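Local coordinates for xylose isomerase domain protein TIM barrel (Planctomyces limnophilus, PDB 3TVA) that binds a magnesium ion in a TIM barrel of the xylose isomerase-like kind and probably acts as an isomerase, at residues L157-E162 and I181-A186; H166-I171 and V203-R208; M188-T193 and H211-L216. All blocks are in the same frame, centred on the assembly; numbering follows the deposited sequence.

Interaction 1 of 3, residues L157-E162 and I181-A186; sequences LETGQE and INFDPA. With MG (magnesium ion), chain C.
At the C-terminal mouth of the TIM barrel, Glu158 and Asp184 stand on neighbouring parallel strands and share one magnesium ion. Glu158 OE2 and Asp184 OD2 each bind the metal at 2.4 Å, with their carboxylate planes nearly perpendicular (86°); His211 and Glu259 complete the protein ligands. A bend at chi2 (76°) folds Glu158 along Asn182, and its second oxygen, OE1, accepts from Asn182 ND2 at 2.8 Å. With the carboxylate held by metal on one oxygen and amide on the other, its rotation is fixed. Asn182 is positioned in turn by Ser209 and Gln39, which bind its OD1, making it a second-shell residue. Lys213 NZ also bonds to Asp184 OD2, so this oxygen has a second partner besides the metal. Below the site, Asn182 N donates to Leu157 O at 2.8 Å and Thr159 N to Asn182 O at 3.3 Å, the ladder of a parallel pair. Where the strands end, the Thr159 side chain takes over: Asp184 N points almost straight at Thr159 OG1 (2.8 Å, 173°). Metal ligands at successive strand ends, joined by a beta-alpha-beta unit, are characteristic of xylose isomerase-like barrels.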
loop_
_atom_site.group_PDB
_atom_site.type_symbol
_atom_site.label_atom_id
_atom_site.label_comp_id
_atom_site.label_asym_id
_atom_site.label_seq_id
_atom_site.Cartn_x
_atom_site.Cartn_y
_atom_site.Cartn_z
ATOM N N LEU A 157 -2.929 -3.656 -5.659
ATOM C CA LEU A 157 -3.523 -4.303 -4.487
ATOM C C LEU A 157 -2.514 -4.340 -3.365
ATOM O O LEU A 157 -1.391 -4.817 -3.532
ATOM C CB LEU A 157 -3.966 -5.738 -4.807
ATOM C CG LEU A 157 -5.012 -5.856 -5.907
ATOM C CD1 LEU A 157 -5.324 -7.321 -6.264
ATOM C CD2 LEU A 157 -6.283 -5.110 -5.485
ATOM N N GLU A 158 -2.908 -3.826 -2.215
ATOM C CA GLU A 158 -2.070 -3.879 -1.036
ATOM C C GLU A 158 -2.047 -5.317 -0.484
ATOM O O GLU A 158 -3.073 -5.989 -0.483
ATOM C CB GLU A 158 -2.636 -2.910 -0.012
ATOM C CG GLU A 158 -2.061 -3.065 1.343
ATOM C CD GLU A 158 -0.667 -2.492 1.454
ATOM O OE1 GLU A 158 -0.112 -1.930 0.487
ATOM O OE2 GLU A 158 -0.128 -2.632 2.543
ATOM N N THR A 159 -0.881 -5.792 -0.048
ATOM C CA THR A 159 -0.760 -7.133 0.528
ATOM C C THR A 159 -1.694 -7.327 1.711
ATOM O O THR A 159 -1.630 -6.579 2.695
ATOM C CB THR A 159 0.638 -7.385 1.116
ATOM O OG1 THR A 159 1.636 -7.108 0.143
ATOM C CG2 THR A 159 0.755 -8.817 1.545
ATOM N N GLY A 160 -2.527 -8.362 1.606
ATOM C CA GLY A 160 -3.594 -8.662 2.548
ATOM C C GLY A 160 -3.350 -9.890 3.404
ATOM O O GLY A 160 -2.211 -10.270 3.699
ATOM N N GLN A 161 -4.448 -10.502 3.821
ATOM C CA GLN A 161 -4.397 -11.746 4.579
ATOM C C GLN A 161 -4.287 -12.980 3.677
ATOM O O GLN A 161 -3.997 -14.081 4.156
ATOM C CB GLN A 161 -5.629 -11.864 5.476
ATOM C CG GLN A 161 -5.540 -12.934 6.563
ATOM C CD GLN A 161 -6.276 -14.221 6.194
ATOM O OE1 GLN A 161 -6.790 -14.370 5.078
ATOM N NE2 GLN A 161 -6.331 -15.155 7.141
ATOM N N GLU A 162 -4.496 -12.801 2.377
ATOM C CA GLU A 162 -4.446 -13.932 1.456
ATOM C C GLU A 162 -3.048 -14.514 1.419
ATOM O O GLU A 162 -2.053 -13.792 1.464
ATOM C CB GLU A 162 -4.814 -13.528 0.018
ATOM C CG GLU A 162 -6.196 -12.987 -0.136
ATOM C CD GLU A 162 -6.334 -11.633 0.514
ATOM O OE1 GLU A 162 -7.276 -11.458 1.323
ATOM O OE2 GLU A 162 -5.470 -10.766 0.235
ATOM N N ILE A 181 0.364 -5.132 -7.766
ATOM C CA ILE A 181 0.469 -5.273 -6.320
ATOM C C ILE A 181 1.313 -4.152 -5.726
ATOM O O ILE A 181 2.351 -3.782 -6.295
ATOM C CB ILE A 181 1.141 -6.621 -5.988
ATOM C CG1 ILE A 181 0.188 -7.782 -6.310
ATOM C CG2 ILE A 181 1.616 -6.673 -4.518
ATOM C CD1 ILE A 181 0.868 -9.135 -6.228
ATOM N N ASN A 182 0.853 -3.586 -4.611
ATOM C CA ASN A 182 1.754 -2.845 -3.734
ATOM C C ASN A 182 2.207 -3.803 -2.649
ATOM O O ASN A 182 1.424 -4.158 -1.751
ATOM C CB ASN A 182 1.067 -1.641 -3.077
ATOM C CG ASN A 182 2.045 -0.811 -2.243
ATOM O OD1 ASN A 182 2.772 0.038 -2.775
ATOM N ND2 ASN A 182 2.087 -1.071 -0.934
ATOM N N PHE A 183 3.473 -4.196 -2.694
ATOM C CA PHE A 183 3.922 -5.247 -1.795
ATOM C C PHE A 183 4.313 -4.691 -0.426
ATOM O O PHE A 183 5.121 -3.753 -0.323
ATOM C CB PHE A 183 5.076 -6.062 -2.397
ATOM C CG PHE A 183 5.347 -7.346 -1.645
ATOM C CD1 PHE A 183 6.316 -7.400 -0.660
ATOM C CD2 PHE A 183 4.592 -8.490 -1.902
ATOM C CE1 PHE A 183 6.545 -8.578 0.055
ATOM C CE2 PHE A 183 4.814 -9.673 -1.196
ATOM C CZ PHE A 183 5.783 -9.718 -0.217
ATOM N N ASP A 184 3.718 -5.266 0.615
ATOM C CA ASP A 184 4.020 -4.904 2.006
ATOM C C ASP A 184 4.367 -6.142 2.837
ATOM O O ASP A 184 3.483 -6.858 3.281
ATOM C CB ASP A 184 2.885 -4.122 2.674
ATOM C CG ASP A 184 3.249 -3.669 4.096
ATOM O OD1 ASP A 184 4.064 -4.318 4.782
ATOM O OD2 ASP A 184 2.744 -2.636 4.548
ATOM N N PRO A 185 5.657 -6.429 3.001
ATOM C CA PRO A 185 6.032 -7.661 3.714
ATOM C C PRO A 185 5.573 -7.705 5.182
ATOM O O PRO A 185 5.301 -8.792 5.697
ATOM C CB PRO A 185 7.553 -7.656 3.623
ATOM C CG PRO A 185 7.915 -6.187 3.575
ATOM C CD PRO A 185 6.778 -5.482 2.871
ATOM N N ALA A 186 5.491 -6.553 5.850
ATOM C CA ALA A 186 5.112 -6.550 7.252
ATOM C C ALA A 186 3.676 -7.015 7.431
ATOM O O ALA A 186 3.357 -7.657 8.439
ATOM C CB ALA A 186 5.317 -5.170 7.876
HETATM MG MG MG C . 1.324 -0.979 3.582
#

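Interaction 2 of 3, residues H166-I171 and V203-R208; sequences HLLEFI and VARYVR
Leu168, on the outer helix 164-174, reaches across to Val203 and Tyr206, and its branches can be traced outward from CB. The first torsion (chi1 -78°) sets CG beside the backbone N and anti to the carbonyl carbon; there CG meets Val203 CG1 at 4.0 Å. Beyond it, CD2 arrives at the rim of the Tyr206 ring, close to the ring plane and 3.5 Å from Tyr206 CE2. The same methyl also lies 4.0 Å from Arg205 NH2. One turn further along the helix, Ile171 takes a face of that ring: Ile171 CG2 sits 3.6 Å from the Tyr206 centroid and only 9° off the ring normal, a CH-pi contact. The opposite face is covered by Arg205 CG, 3.8 Å above the ring plane, so the tyrosine is sandwiched between two aliphatic groups while Leu168 closes part of its edge. Its hydroxyl is hydrogen-bonded to Glu172, which fixes the polar end beside the same helix. Leu167 adds a looser apolar touch to Val203. Beneath this layer, Ile181 of strand 179-183 meets Leu167, Ile171, Val203 and Tyr206. Apolar packing of an outer helix against the turn entering a later strand belongs to the helical shell of a TIM barrel.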
loop_
_atom_site.group_PDB
_atom_site.type_symbol
_atom_site.label_atom_id
_atom_site.label_comp_id
_atom_site.label_asym_id
_atom_site.label_seq_id
_atom_site.Cartn_x
_atom_site.Cartn_y
_atom_site.Cartn_z
ATOM N N HIS A 166 -3.413 -17.695 -3.251
ATOM C CA HIS A 166 -4.798 -17.222 -3.373
ATOM C C HIS A 166 -4.814 -15.884 -4.113
ATOM O O HIS A 166 -5.643 -15.652 -4.988
ATOM C CB HIS A 166 -5.407 -17.071 -1.967
ATOM C CG HIS A 166 -6.899 -16.899 -1.936
ATOM N ND1 HIS A 166 -7.724 -17.224 -2.993
ATOM C CD2 HIS A 166 -7.715 -16.446 -0.952
ATOM C CE1 HIS A 166 -8.981 -16.974 -2.662
ATOM N NE2 HIS A 166 -9.001 -16.495 -1.433
ATOM N N LEU A 167 -3.875 -15.012 -3.761
ATOM C CA LEU A 167 -3.738 -13.712 -4.409
ATOM C C LEU A 167 -3.421 -13.852 -5.905
ATOM O O LEU A 167 -3.985 -13.150 -6.743
ATOM C CB LEU A 167 -2.639 -12.897 -3.730
ATOM C CG LEU A 167 -2.317 -11.540 -4.371
ATOM C CD1 LEU A 167 -3.529 -10.615 -4.370
ATOM C CD2 LEU A 167 -1.151 -10.884 -3.643
ATOM N N LEU A 168 -2.511 -14.756 -6.235
ATOM C CA LEU A 168 -2.188 -15.022 -7.632
ATOM C C LEU A 168 -3.425 -15.514 -8.396
ATOM O O LEU A 168 -3.679 -15.116 -9.539
ATOM C CB LEU A 168 -1.094 -16.088 -7.730
ATOM C CG LEU A 168 0.358 -15.679 -7.473
ATOM C CD1 LEU A 168 1.236 -16.931 -7.302
ATOM C CD2 LEU A 168 0.882 -14.809 -8.613
ATOM N N GLU A 169 -4.176 -16.405 -7.762
ATOM C CA GLU A 169 -5.391 -16.929 -8.346
ATOM C C GLU A 169 -6.385 -15.783 -8.649
ATOM O O GLU A 169 -6.998 -15.747 -9.719
ATOM C CB GLU A 169 -6.022 -17.945 -7.389
ATOM C CG GLU A 169 -7.186 -18.702 -7.998
ATOM C CD GLU A 169 -7.961 -19.543 -6.988
ATOM O OE1 GLU A 169 -7.789 -19.346 -5.761
ATOM O OE2 GLU A 169 -8.748 -20.405 -7.430
ATOM N N PHE A 170 -6.515 -14.843 -7.715
ATOM C CA PHE A 170 -7.451 -13.723 -7.871
ATOM C C PHE A 170 -6.998 -12.841 -9.012
ATOM O O PHE A 170 -7.796 -12.451 -9.871
ATOM C CB PHE A 170 -7.544 -12.899 -6.574
ATOM C CG PHE A 170 -8.451 -11.702 -6.671
ATOM C CD1 PHE A 170 -9.823 -11.864 -6.822
ATOM C CD2 PHE A 170 -7.933 -10.411 -6.585
ATOM C CE1 PHE A 170 -10.679 -10.763 -6.900
ATOM C CE2 PHE A 170 -8.770 -9.302 -6.659
ATOM C CZ PHE A 170 -10.149 -9.476 -6.820
ATOM N N ILE A 171 -5.708 -12.517 -9.013
ATOM C CA ILE A 171 -5.149 -11.663 -10.054
ATOM C C ILE A 171 -5.316 -12.303 -11.425
ATOM O O ILE A 171 -5.633 -11.630 -12.407
ATOM C CB ILE A 171 -3.663 -11.364 -9.773
ATOM C CG1 ILE A 171 -3.545 -10.382 -8.594
ATOM C CG2 ILE A 171 -2.956 -10.841 -11.021
ATOM C CD1 ILE A 171 -2.113 -10.154 -8.132
ATOM N N VAL A 203 4.987 -13.725 -6.254
ATOM C CA VAL A 203 4.159 -12.701 -6.904
ATOM C C VAL A 203 4.927 -11.692 -7.756
ATOM O O VAL A 203 4.349 -10.699 -8.207
ATOM C CB VAL A 203 3.186 -11.997 -5.927
ATOM C CG1 VAL A 203 2.321 -13.040 -5.217
ATOM C CG2 VAL A 203 3.939 -11.104 -4.926
ATOM N N ALA A 204 6.226 -11.936 -7.925
ATOM C CA ALA A 204 7.168 -10.956 -8.462
ATOM C C ALA A 204 6.676 -10.226 -9.720
ATOM O O ALA A 204 6.819 -9.007 -9.822
ATOM C CB ALA A 204 8.522 -11.644 -8.751
ATOM N N ARG A 205 6.087 -10.959 -10.664
ATOM C CA ARG A 205 5.725 -10.360 -11.955
ATOM C C ARG A 205 4.612 -9.316 -11.843
ATOM O O ARG A 205 4.408 -8.525 -12.772
ATOM C CB ARG A 205 5.362 -11.432 -12.997
ATOM C CG ARG A 205 4.069 -12.210 -12.701
ATOM C CD ARG A 205 3.973 -13.416 -13.640
ATOM N NE ARG A 205 2.820 -14.286 -13.369
ATOM C CZ ARG A 205 2.832 -15.267 -12.469
ATOM N NH1 ARG A 205 3.926 -15.476 -11.733
ATOM N NH2 ARG A 205 1.759 -16.031 -12.292
ATOM N N TYR A 206 3.869 -9.332 -10.730
ATOM C CA TYR A 206 2.819 -8.335 -10.500
ATOM C C TYR A 206 3.201 -7.156 -9.600
ATOM O O TYR A 206 2.378 -6.273 -9.383
ATOM C CB TYR A 206 1.536 -9.006 -9.964
ATOM C CG TYR A 206 1.049 -10.134 -10.834
ATOM C CD1 TYR A 206 0.652 -9.891 -12.151
ATOM C CD2 TYR A 206 0.976 -11.446 -10.349
ATOM C CE1 TYR A 206 0.196 -10.917 -12.971
ATOM C CE2 TYR A 206 0.498 -12.498 -11.172
ATOM C CZ TYR A 206 0.125 -12.215 -12.482
ATOM O OH TYR A 206 -0.320 -13.217 -13.312
ATOM N N VAL A 207 4.419 -7.132 -9.054
ATOM C CA VAL A 207 4.763 -6.083 -8.090
ATOM C C VAL A 207 4.998 -4.772 -8.834
ATOM O O VAL A 207 5.846 -4.717 -9.727
ATOM C CB VAL A 207 6.048 -6.447 -7.325
ATOM C CG1 VAL A 207 6.545 -5.257 -6.501
ATOM C CG2 VAL A 207 5.808 -7.662 -6.434
ATOM N N ARG A 208 4.189 -3.750 -8.548
ATOM C CA ARG A 208 4.410 -2.429 -9.138
ATOM C C ARG A 208 4.886 -1.322 -8.191
ATOM O O ARG A 208 5.318 -0.265 -8.646
ATOM C CB ARG A 208 3.118 -1.960 -9.823
ATOM C CG ARG A 208 2.487 -2.981 -10.744
ATOM C CD ARG A 208 2.880 -2.803 -12.218
ATOM N NE ARG A 208 1.918 -3.529 -13.041
ATOM C CZ ARG A 208 0.976 -2.965 -13.795
ATOM N NH1 ARG A 208 0.885 -1.632 -13.908
ATOM N NH2 ARG A 208 0.138 -3.747 -14.463
#

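Interaction 3 of 3, residues M188-T193 and H211-L216; sequences MILYGT and HCKDAL. With MG (magnesium ion), chain C.
Apolar contacts carry the meeting of Ile189 and Leu190 with Ala215. The Ala215 methyl CB lies 3.7 Å from Leu190 CD2 and 3.9 Å from Leu190 CG, so the methyl lies against the CD2 arm of the leucine, close to its branch point. Ile189 approaches the same methyl with CG2, at 4.0 Å, but comes nearer to backbone: Ile189 CG2 is 3.5 Å from Leu216 C. With chi1 at -64°, CG2 stands anti to the backbone N and faces the Leu216 carbonyl carbon; CD1, at the end of the other branch, approaches Ala215 O. A looser approach brings Leu190 CD1 to 4.3 Å from Lys213 NZ. Ala186, earlier on the same helix, also touches Ala215.

Hydrogen bonds shape each segment separately. Helix 185-190 ends in a Schellman motif, with Thr193 N bonded to Met188 O at 3.0 Å, a weak bond from Gly192 N to Ile189 O, and Gly192 at positive phi (72°). In the TIM barrel this short helix follows strand 179-183 and lies over the C-terminal part of strand 207-216. On the strand side, Asp214 OD1 accepts from Ala215 N, and the carboxylate is also held by Gly234 and Val238.

The metal and charge bonds of 211-216 are made to partners outside 188-193. His211 ND1 binds magnesium at 2.5 Å, while its NE2 is hydrogen-bonded to Gln39, which orients the imidazole. Lys213 is bent at chi2 and chi3; its NZ is salt-bridged to Asp184.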
loop_
_atom_site.group_PDB
_atom_site.type_symbol
_atom_site.label_atom_id
_atom_site.label_comp_id
_atom_site.label_asym_id
_atom_site.label_seq_id
_atom_site.Cartn_x
_atom_site.Cartn_y
_atom_site.Cartn_z
HETATM N N MSE A 188 2.064 -9.424 5.969
HETATM C CA MSE A 188 1.929 -10.871 6.058
HETATM C C MSE A 188 2.387 -11.425 7.393
HETATM O O MSE A 188 1.925 -12.480 7.826
HETATM C CB MSE A 188 2.669 -11.545 4.927
HETATM C CG MSE A 188 2.040 -11.257 3.589
HETATM SE SE MSE A 188 2.870 -12.463 2.346
HETATM C CE MSE A 188 2.018 -14.141 2.912
ATOM N N ILE A 189 3.295 -10.711 8.047
ATOM C CA ILE A 189 3.676 -11.060 9.403
ATOM C C ILE A 189 2.589 -10.656 10.390
ATOM O O ILE A 189 2.291 -11.387 11.336
ATOM C CB ILE A 189 5.026 -10.431 9.768
ATOM C CG1 ILE A 189 6.114 -11.027 8.870
ATOM C CG2 ILE A 189 5.339 -10.661 11.230
ATOM C CD1 ILE A 189 7.507 -10.512 9.148
ATOM N N LEU A 190 1.989 -9.492 10.160
ATOM C CA LEU A 190 0.934 -9.001 11.038
ATOM C C LEU A 190 -0.273 -9.943 11.005
ATOM O O LEU A 190 -0.786 -10.336 12.056
ATOM C CB LEU A 190 0.550 -7.564 10.663
ATOM C CG LEU A 190 1.623 -6.509 10.955
ATOM C CD1 LEU A 190 1.255 -5.169 10.321
ATOM C CD2 LEU A 190 1.826 -6.342 12.471
ATOM N N TYR A 191 -0.696 -10.341 9.807
ATOM C CA TYR A 191 -1.762 -11.334 9.670
ATOM C C TYR A 191 -1.344 -12.750 10.056
ATOM O O TYR A 191 -2.193 -13.613 10.263
ATOM C CB TYR A 191 -2.307 -11.347 8.243
ATOM C CG TYR A 191 -3.121 -10.127 7.894
ATOM C CD1 TYR A 191 -4.407 -9.960 8.386
ATOM C CD2 TYR A 191 -2.606 -9.147 7.064
ATOM C CE1 TYR A 191 -5.153 -8.831 8.060
ATOM C CE2 TYR A 191 -3.331 -8.022 6.743
ATOM C CZ TYR A 191 -4.603 -7.868 7.237
ATOM O OH TYR A 191 -5.312 -6.741 6.901
ATOM N N GLY A 192 -0.040 -12.996 10.137
ATOM C CA GLY A 192 0.468 -14.313 10.509
ATOM C C GLY A 192 0.287 -15.380 9.430
ATOM O O GLY A 192 0.244 -16.573 9.710
ATOM N N THR A 193 0.164 -14.943 8.185
ATOM C CA THR A 193 -0.141 -15.856 7.096
ATOM C C THR A 193 1.011 -16.709 6.532
ATOM O O THR A 193 0.872 -17.933 6.403
ATOM C CB THR A 193 -0.802 -15.094 5.970
ATOM O OG1 THR A 193 0.011 -13.973 5.638
ATOM C CG2 THR A 193 -2.133 -14.588 6.443
ATOM N N HIS A 211 5.942 -1.139 -0.000
ATOM C CA HIS A 211 6.109 -0.468 1.271
ATOM C C HIS A 211 7.252 -1.105 2.049
ATOM O O HIS A 211 7.416 -2.332 2.051
ATOM C CB HIS A 211 4.796 -0.490 2.059
ATOM C CG HIS A 211 3.752 0.412 1.478
ATOM N ND1 HIS A 211 2.422 0.344 1.822
ATOM C CD2 HIS A 211 3.849 1.404 0.559
ATOM C CE1 HIS A 211 1.737 1.242 1.138
ATOM N NE2 HIS A 211 2.580 1.905 0.366
ATOM N N CYS A 212 8.070 -0.263 2.671
ATOM C CA CYS A 212 9.077 -0.748 3.589
ATOM C C CYS A 212 8.543 -0.538 4.985
ATOM O O CYS A 212 8.447 0.594 5.464
ATOM C CB CYS A 212 10.395 0.008 3.412
ATOM S SG CYS A 212 11.163 -0.371 1.822
ATOM N N LYS A 213 8.200 -1.648 5.625
ATOM C CA LYS A 213 7.616 -1.634 6.957
ATOM C C LYS A 213 8.064 -2.934 7.619
ATOM O O LYS A 213 8.367 -3.908 6.925
ATOM C CB LYS A 213 6.087 -1.558 6.872
ATOM C CG LYS A 213 5.439 -1.238 8.211
ATOM C CD LYS A 213 4.091 -1.909 8.383
ATOM C CE LYS A 213 3.048 -1.299 7.530
ATOM N NZ LYS A 213 1.916 -2.252 7.253
ATOM N N ASP A 214 8.119 -2.964 8.948
ATOM C CA ASP A 214 8.624 -4.153 9.642
ATOM C C ASP A 214 7.661 -4.582 10.752
ATOM O O ASP A 214 6.885 -3.768 11.261
ATOM C CB ASP A 214 10.018 -3.871 10.223
ATOM C CG ASP A 214 10.901 -5.127 10.314
ATOM O OD1 ASP A 214 10.386 -6.265 10.209
ATOM O OD2 ASP A 214 12.125 -4.964 10.506
ATOM N N ALA A 215 7.712 -5.857 11.129
ATOM C CA ALA A 215 6.832 -6.365 12.177
ATOM C C ALA A 215 7.402 -7.611 12.836
ATOM O O ALA A 215 8.255 -8.290 12.264
ATOM C CB ALA A 215 5.442 -6.659 11.609
ATOM N N LEU A 216 6.908 -7.909 14.035
ATOM C CA LEU A 216 7.256 -9.135 14.750
ATOM C C LEU A 216 6.097 -10.117 14.632
ATOM O O LEU A 216 4.933 -9.714 14.721
ATOM C CB LEU A 216 7.511 -8.831 16.233
ATOM C CG LEU A 216 8.688 -7.905 16.557
ATOM C CD1 LEU A 216 8.687 -7.509 18.054
ATOM C CD2 LEU A 216 10.031 -8.572 16.170
HETATM MG MG MG C . 1.324 -0.979 3.582
#

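Interactions 1 and 3 are buried and share both the magnesium ion and helix 185-190, whereas interaction 2 is partly buried on the outer side of the barrel, its centre about 14 Å from that of the chain against about 7 Å for interaction 1. Chemistry follows place: polar and metal bonds cross interaction 1, while carbon contacts dominate the other two. Strand 179-183 joins all three, because Ile181 N and O pair with Tyr206 O and Arg208 N, and Phe183 O with His211 N. Interactions 2 and 3 adjoin only in sequence, about 17 Å apart between centres, towards opposite ends of strand 207-216.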